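Local coordinates for 2-dehydro-3-deoxy-D-arabinonate dehydratase (PDB 2Q1D), which catalyses the metal-dependent dehydration of 2-dehydro-3-deoxy-D-arabinonate to 2,5-dioxopentanoate, a step in the oxidation of D-arabinonate to 2-oxoglutarate, at residues V111-F116 and I237-R242; A130-S135 and K182-C187. One frame throughout, in Å; residues are numbered along the deposited sequence.

Interaction 1 of 2, residues V111-F116 and I237-R242; sequences VRPEIF and IQYLIR. With DO4 (2,5-dioxopentanoic acid), chain C.
In the FAH-family catalytic domain, the last turn of helix 233-241 packs on strand 114-119 and the loop leading into it, where Tyr239 lies against Arg112 and Pro113 of that loop. The pyrrolidine ring of Pro113 sits over one face of the phenol in a CH-pi contact, with Pro113 CD 3.6 Å from the centroid of the Tyr239 ring and 19° off its normal. Tyr239 CG stands anti to its own carbonyl carbon (chi1 -80°), which carries the ring from the helix across the loop ahead of the strand. On the CD2 side, Arg112 NH2 comes within 3.4 Å of Tyr239 CD2, the guanidinium almost perpendicular to the ring plane. The long arm of Arg112 bends at chi3 (-63°) to bring its head there. Arg112 NH1 is 4.2 Å from Arg242 NH1, and the carboxylate of Asp136 of the second subunit takes a salt bridge from each, which probably offsets the like charges. With an alanine at Tyr239, Pro113 is likely to lose the aromatic face it packs on, and the Arg112 guanidinium the ring beside it. Deeper in, Ile115 CG2 meets Leu240 CD1 at 4.2 Å, and both side chains also touch Trp77 of the adjoining strand 76-80. Glu114 and Phe116 leave the strand on the side away from the helix and line the product site: Glu114 OE2 lies 3.3 Å from C5 of 2,5-dioxopentanoic acid, and Phe116 CE2 3.7 Å from its O5. This is helix-on-strand packing in which one strand meets a helix with one side and lines the ligand pocket with the other.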
loop_
_atom_site.group_PDB
_atom_site.type_symbol
_atom_site.label_atom_id
_atom_site.label_comp_id
_atom_site.label_asym_id
_atom_site.label_seq_id
_atom_site.Cartn_x
_atom_site.Cartn_y
_atom_site.Cartn_z
ATOM N N VAL A 111 -16.279 39.641 -19.396
ATOM C CA VAL A 111 -16.721 38.279 -19.739
ATOM C C VAL A 111 -16.082 37.246 -18.817
ATOM O O VAL A 111 -16.722 36.264 -18.455
ATOM C CB VAL A 111 -16.467 37.865 -21.238
ATOM C CG1 VAL A 111 -17.429 38.591 -22.185
ATOM C CG2 VAL A 111 -14.973 38.040 -21.654
ATOM N N ARG A 112 -14.824 37.484 -18.446
ATOM C CA ARG A 112 -14.038 36.564 -17.618
ATOM C C ARG A 112 -14.255 36.807 -16.116
ATOM O O ARG A 112 -13.936 37.886 -15.619
ATOM C CB ARG A 112 -12.548 36.699 -17.974
ATOM C CG ARG A 112 -11.629 35.753 -17.241
ATOM C CD ARG A 112 -10.161 35.968 -17.621
ATOM N NE ARG A 112 -9.905 35.705 -19.035
ATOM C CZ ARG A 112 -9.927 34.502 -19.607
ATOM N NH1 ARG A 112 -9.686 34.389 -20.902
ATOM N NH2 ARG A 112 -10.191 33.411 -18.904
ATOM N N PRO A 113 -14.790 35.807 -15.390
ATOM C CA PRO A 113 -14.938 35.901 -13.928
ATOM C C PRO A 113 -13.601 35.741 -13.213
ATOM O O PRO A 113 -12.645 35.243 -13.815
ATOM C CB PRO A 113 -15.842 34.718 -13.592
ATOM C CG PRO A 113 -15.550 33.719 -14.653
ATOM C CD PRO A 113 -15.298 34.522 -15.906
ATOM N N GLU A 114 -13.530 36.177 -11.955
ATOM C CA GLU A 114 -12.360 35.907 -11.121
ATOM C C GLU A 114 -12.391 34.466 -10.613
ATOM O O GLU A 114 -13.445 33.961 -10.180
ATOM C CB GLU A 114 -12.281 36.865 -9.931
ATOM C CG GLU A 114 -10.992 36.705 -9.094
ATOM C CD GLU A 114 -10.994 37.498 -7.788
ATOM O OE1 GLU A 114 -12.012 38.156 -7.473
ATOM O OE2 GLU A 114 -9.959 37.460 -7.073
ATOM N N ILE A 115 -11.229 33.816 -10.689
ATOM C CA ILE A 115 -11.030 32.474 -10.165
ATOM C C ILE A 115 -9.670 32.461 -9.475
ATOM O O ILE A 115 -8.671 32.923 -10.053
ATOM C CB ILE A 115 -11.059 31.415 -11.293
ATOM C CG1 ILE A 115 -12.435 31.346 -11.959
ATOM C CG2 ILE A 115 -10.665 30.036 -10.768
ATOM C CD1 ILE A 115 -13.455 30.522 -11.220
ATOM N N PHE A 116 -9.623 31.960 -8.237
ATOM C CA PHE A 116 -8.350 31.865 -7.517
ATOM C C PHE A 116 -8.186 30.517 -6.834
ATOM O O PHE A 116 -9.172 29.841 -6.509
ATOM C CB PHE A 116 -8.182 33.017 -6.498
ATOM C CG PHE A 116 -9.228 33.019 -5.403
ATOM C CD1 PHE A 116 -8.998 32.353 -4.207
ATOM C CD2 PHE A 116 -10.456 33.671 -5.587
ATOM C CE1 PHE A 116 -9.979 32.348 -3.211
ATOM C CE2 PHE A 116 -11.437 33.668 -4.607
ATOM C CZ PHE A 116 -11.204 33.010 -3.416
ATOM N N ILE A 237 -17.512 27.291 -13.195
ATOM C CA ILE A 237 -16.950 25.965 -13.438
ATOM C C ILE A 237 -16.213 25.898 -14.773
ATOM O O ILE A 237 -15.110 25.344 -14.846
ATOM C CB ILE A 237 -18.031 24.863 -13.386
ATOM C CG1 ILE A 237 -18.646 24.794 -11.985
ATOM C CG2 ILE A 237 -17.436 23.514 -13.792
ATOM C CD1 ILE A 237 -19.657 23.702 -11.795
ATOM N N GLN A 238 -16.823 26.470 -15.814
ATOM C CA GLN A 238 -16.256 26.504 -17.172
ATOM C C GLN A 238 -14.876 27.177 -17.232
ATOM O O GLN A 238 -13.946 26.646 -17.836
ATOM C CB GLN A 238 -17.242 27.201 -18.111
ATOM C CG GLN A 238 -16.940 27.129 -19.619
ATOM C CD GLN A 238 -17.475 28.357 -20.377
ATOM O OE1 GLN A 238 -16.699 29.129 -20.941
ATOM N NE2 GLN A 238 -18.793 28.556 -20.354
ATOM N N TYR A 239 -14.747 28.335 -16.592
ATOM C CA TYR A 239 -13.457 29.034 -16.512
ATOM C C TYR A 239 -12.449 28.357 -15.585
ATOM O O TYR A 239 -11.232 28.446 -15.807
ATOM C CB TYR A 239 -13.655 30.501 -16.132
ATOM C CG TYR A 239 -14.065 31.346 -17.314
ATOM C CD1 TYR A 239 -15.421 31.556 -17.619
ATOM C CD2 TYR A 239 -13.094 31.910 -18.157
ATOM C CE1 TYR A 239 -15.800 32.324 -18.717
ATOM C CE2 TYR A 239 -13.457 32.673 -19.266
ATOM C CZ TYR A 239 -14.811 32.877 -19.538
ATOM O OH TYR A 239 -15.164 33.638 -20.631
ATOM N N LEU A 240 -12.956 27.683 -14.552
ATOM C CA LEU A 240 -12.094 26.919 -13.664
ATOM C C LEU A 240 -11.385 25.816 -14.436
ATOM O O LEU A 240 -10.154 25.714 -14.369
ATOM C CB LEU A 240 -12.869 26.316 -12.491
ATOM C CG LEU A 240 -12.109 25.275 -11.658
ATOM C CD1 LEU A 240 -10.947 25.894 -10.881
ATOM C CD2 LEU A 240 -13.044 24.523 -10.746
ATOM N N ILE A 241 -12.160 25.012 -15.172
ATOM C CA ILE A 241 -11.620 23.805 -15.812
ATOM C C ILE A 241 -10.946 24.032 -17.157
ATOM O O ILE A 241 -10.279 23.136 -17.657
ATOM C CB ILE A 241 -12.659 22.661 -15.922
ATOM C CG1 ILE A 241 -13.647 22.906 -17.072
ATOM C CG2 ILE A 241 -13.362 22.459 -14.576
ATOM C CD1 ILE A 241 -14.688 21.785 -17.270
ATOM N N ARG A 242 -11.099 25.228 -17.726
ATOM C CA ARG A 242 -10.517 25.539 -19.035
ATOM C C ARG A 242 -8.996 25.380 -19.036
ATOM O O ARG A 242 -8.297 26.119 -18.332
ATOM C CB ARG A 242 -10.893 26.949 -19.481
ATOM C CG ARG A 242 -10.125 27.409 -20.706
ATOM C CD ARG A 242 -10.488 28.809 -21.083
ATOM N NE ARG A 242 -11.899 28.900 -21.467
ATOM C CZ ARG A 242 -12.458 29.961 -22.051
ATOM N NH1 ARG A 242 -11.719 31.033 -22.339
ATOM N NH2 ARG A 242 -13.756 29.945 -22.343
HETATM O O3 DO4 C . -10.782 39.656 -3.568
HETATM C C5 DO4 C . -11.183 38.771 -4.303
HETATM C C4 DO4 C . -11.918 37.594 -3.707
HETATM C C3 DO4 C . -13.420 37.841 -3.783
HETATM C C2 DO4 C . -14.121 36.751 -3.012
HETATM O O5 DO4 C . -13.470 35.889 -2.436
HETATM C C1 DO4 C . -15.578 36.697 -2.932
HETATM O O1 DO4 C . -16.271 37.560 -3.523
HETATM O O2 DO4 C . -16.086 35.761 -2.266
#

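Interaction 2 of 2, residues A130-S135 and K182-C187; sequences AIAVRS and KIYAGC. With DO4 (2,5-dioxopentanoic acid), chain C.
Tyr184 and Arg134 make the closest side-chain packing between these segments. Arg134 CG lies over the centre of the Tyr184 ring, 3.7 Å from its centroid and 8° off the normal, a CH-pi contact made by the aliphatic part of the arginine. The guanidinium turns nearly perpendicular to the ring, and its NE is salt-bridged to Asp136. Cys187 CB sits over the opposite face, so the phenol is sandwiched between the Arg134 alkyl chain, just past strand 131-133, and Cys187 of its own loop. Tyr184 CG stands between the backbone N and the carbonyl carbon (chi1 55°), which sets the ring between these two. Ala132 O lies at the ring edge, in plane, 3.3 Å from Tyr184 OH, a weak hydrogen bond at most, and not a settled one; a water lies 3.1 Å from Tyr184 OH and accepts a bond from Arg134 N. The backbones join through Ala132 N, which donates to Gly186 O at 3.2 Å. This loop, between helix 178-182 and strand 188-195, makes a type II beta turn from Tyr184 to Cys187, closed by Cys187 N to Tyr184 O at 2.8 Å. Gly186 takes the positive phi of the turn, which favours glycine. Tyr184 N also donates to Cys187 SG, a nearly straight bond of 3.5 Å. Strand 131-133 is in turn held by backbone bonds to the neighbouring strand 280-288. On the helix side, the Lys182 side chain leaves the backbone away from segment 130-135, and its NZ donates to O5 of 2,5-dioxopentanoic acid at 2.9 Å and is salt-bridged to the magnesium ligand Asp164.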
loop_
_atom_site.group_PDB
_atom_site.type_symbol
_atom_site.label_atom_id
_atom_site.label_comp_id
_atom_site.label_asym_id
_atom_site.label_seq_id
_atom_site.Cartn_x
_atom_site.Cartn_y
_atom_site.Cartn_z
ATOM N N ALA A 130 -11.003 24.633 14.593
ATOM C CA ALA A 130 -10.702 26.058 14.588
ATOM C C ALA A 130 -10.212 26.555 13.225
ATOM O O ALA A 130 -9.327 25.934 12.625
ATOM C CB ALA A 130 -9.696 26.386 15.684
ATOM N N ILE A 131 -10.810 27.656 12.745
ATOM C CA ILE A 131 -10.239 28.467 11.661
ATOM C C ILE A 131 -9.168 29.371 12.260
ATOM O O ILE A 131 -9.107 29.490 13.480
ATOM C CB ILE A 131 -11.295 29.286 10.871
ATOM C CG1 ILE A 131 -12.050 30.268 11.774
ATOM C CG2 ILE A 131 -12.259 28.355 10.160
ATOM C CD1 ILE A 131 -13.217 31.019 11.076
ATOM N N ALA A 132 -8.320 29.981 11.424
ATOM C CA ALA A 132 -7.179 30.759 11.915
ATOM C C ALA A 132 -7.134 32.187 11.367
ATOM O O ALA A 132 -7.660 32.458 10.288
ATOM C CB ALA A 132 -5.894 30.046 11.609
ATOM N N VAL A 133 -6.520 33.100 12.122
ATOM C CA VAL A 133 -6.302 34.477 11.674
ATOM C C VAL A 133 -4.804 34.642 11.600
ATOM O O VAL A 133 -4.111 34.356 12.574
ATOM C CB VAL A 133 -6.919 35.520 12.662
ATOM C CG1 VAL A 133 -6.451 36.939 12.340
ATOM C CG2 VAL A 133 -8.457 35.439 12.650
ATOM N N ARG A 134 -4.292 35.073 10.455
ATOM C CA ARG A 134 -2.838 35.178 10.269
ATOM C C ARG A 134 -2.228 36.050 11.360
ATOM O O ARG A 134 -2.803 37.080 11.765
ATOM C CB ARG A 134 -2.474 35.773 8.898
ATOM C CG ARG A 134 -2.899 34.977 7.654
ATOM C CD ARG A 134 -2.496 35.737 6.371
ATOM N NE ARG A 134 -1.069 36.032 6.395
ATOM C CZ ARG A 134 -0.147 35.321 5.766
ATOM N NH1 ARG A 134 -0.510 34.300 5.015
ATOM N NH2 ARG A 134 1.134 35.640 5.868
ATOM N N SER A 135 -1.054 35.643 11.825
ATOM C CA SER A 135 -0.338 36.366 12.869
ATOM C C SER A 135 -0.222 37.849 12.526
ATOM O O SER A 135 -0.264 38.707 13.410
ATOM C CB SER A 135 1.060 35.773 13.039
ATOM O OG SER A 135 1.935 36.250 12.029
ATOM N N LYS A 182 -5.292 34.669 1.200
ATOM C CA LYS A 182 -6.277 33.587 1.022
ATOM C C LYS A 182 -5.831 32.171 1.442
ATOM O O LYS A 182 -6.675 31.342 1.800
ATOM C CB LYS A 182 -6.785 33.559 -0.429
ATOM C CG LYS A 182 -7.698 34.726 -0.827
ATOM C CD LYS A 182 -9.117 34.534 -0.321
ATOM C CE LYS A 182 -10.006 35.614 -0.852
ATOM N NZ LYS A 182 -11.412 35.394 -0.467
ATOM N N ILE A 183 -4.520 31.905 1.401
ATOM C CA ILE A 183 -3.977 30.536 1.513
ATOM C C ILE A 183 -3.046 30.427 2.694
ATOM O O ILE A 183 -1.962 30.982 2.651
ATOM C CB ILE A 183 -3.135 30.137 0.228
ATOM C CG1 ILE A 183 -3.934 30.368 -1.070
ATOM C CG2 ILE A 183 -2.615 28.686 0.322
ATOM C CD1 ILE A 183 -3.106 30.231 -2.362
ATOM N N TYR A 184 -3.451 29.692 3.727
ATOM C CA TYR A 184 -2.615 29.463 4.933
ATOM C C TYR A 184 -3.326 28.433 5.837
ATOM O O TYR A 184 -4.520 28.154 5.653
ATOM C CB TYR A 184 -2.348 30.778 5.717
ATOM C CG TYR A 184 -3.627 31.496 6.090
ATOM C CD1 TYR A 184 -4.293 31.191 7.272
ATOM C CD2 TYR A 184 -4.194 32.440 5.243
ATOM C CE1 TYR A 184 -5.488 31.822 7.619
ATOM C CE2 TYR A 184 -5.392 33.080 5.571
ATOM C CZ TYR A 184 -6.039 32.763 6.768
ATOM O OH TYR A 184 -7.238 33.371 7.117
ATOM N N ALA A 185 -2.617 27.876 6.816
ATOM C CA ALA A 185 -3.210 26.845 7.657
ATOM C C ALA A 185 -4.501 27.364 8.291
ATOM O O ALA A 185 -4.500 28.408 8.938
ATOM C CB ALA A 185 -2.234 26.403 8.717
ATOM N N GLY A 186 -5.605 26.662 8.078
ATOM C CA GLY A 186 -6.854 27.059 8.684
ATOM C C GLY A 186 -7.560 28.202 7.987
ATOM O O GLY A 186 -8.537 28.743 8.510
ATOM N N CYS A 187 -7.085 28.555 6.794
ATOM C CA CYS A 187 -7.716 29.570 5.941
ATOM C C CYS A 187 -9.083 29.174 5.365
ATOM O O CYS A 187 -9.692 29.978 4.663
ATOM C CB CYS A 187 -6.786 29.885 4.772
ATOM S SG CYS A 187 -6.779 28.596 3.499
HETATM O O3 DO4 C . -10.782 39.656 -3.568
HETATM C C5 DO4 C . -11.183 38.771 -4.303
HETATM C C4 DO4 C . -11.918 37.594 -3.707
HETATM C C3 DO4 C . -13.420 37.841 -3.783
HETATM C C2 DO4 C . -14.121 36.751 -3.012
HETATM O O5 DO4 C . -13.470 35.889 -2.436
HETATM C C1 DO4 C . -15.578 36.697 -2.932
HETATM O O1 DO4 C . -16.271 37.560 -3.523
HETATM O O2 DO4 C . -16.086 35.761 -2.266
HETATM O O HOH W 1 -5.939 35.917 8.258
#

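Overall arrangement
Interactions 1 and 2 lie about 24 Å apart, centre to centre, and the second is nested in sequence within the loop closed by the first. They meet beside the bound 2,5-dioxopentanoic acid, where Phe116 CE1 packs on Lys182 CD at 3.7 Å; O5 of the ligand is approached by Phe116 from one contact and by Lys182 from the other. The ligand is also hydrogen-bonded by Ile81 N and Thr256 N. The magnesium ion is about 11 Å from the side chain of Ile115 in interaction 1 and about as far from that of Tyr184 in interaction 2. Both contacts also touch the second subunit: Arg242 of one chain packs on Arg134 of the other, linking segments 237-242 and 130-135 across the interface.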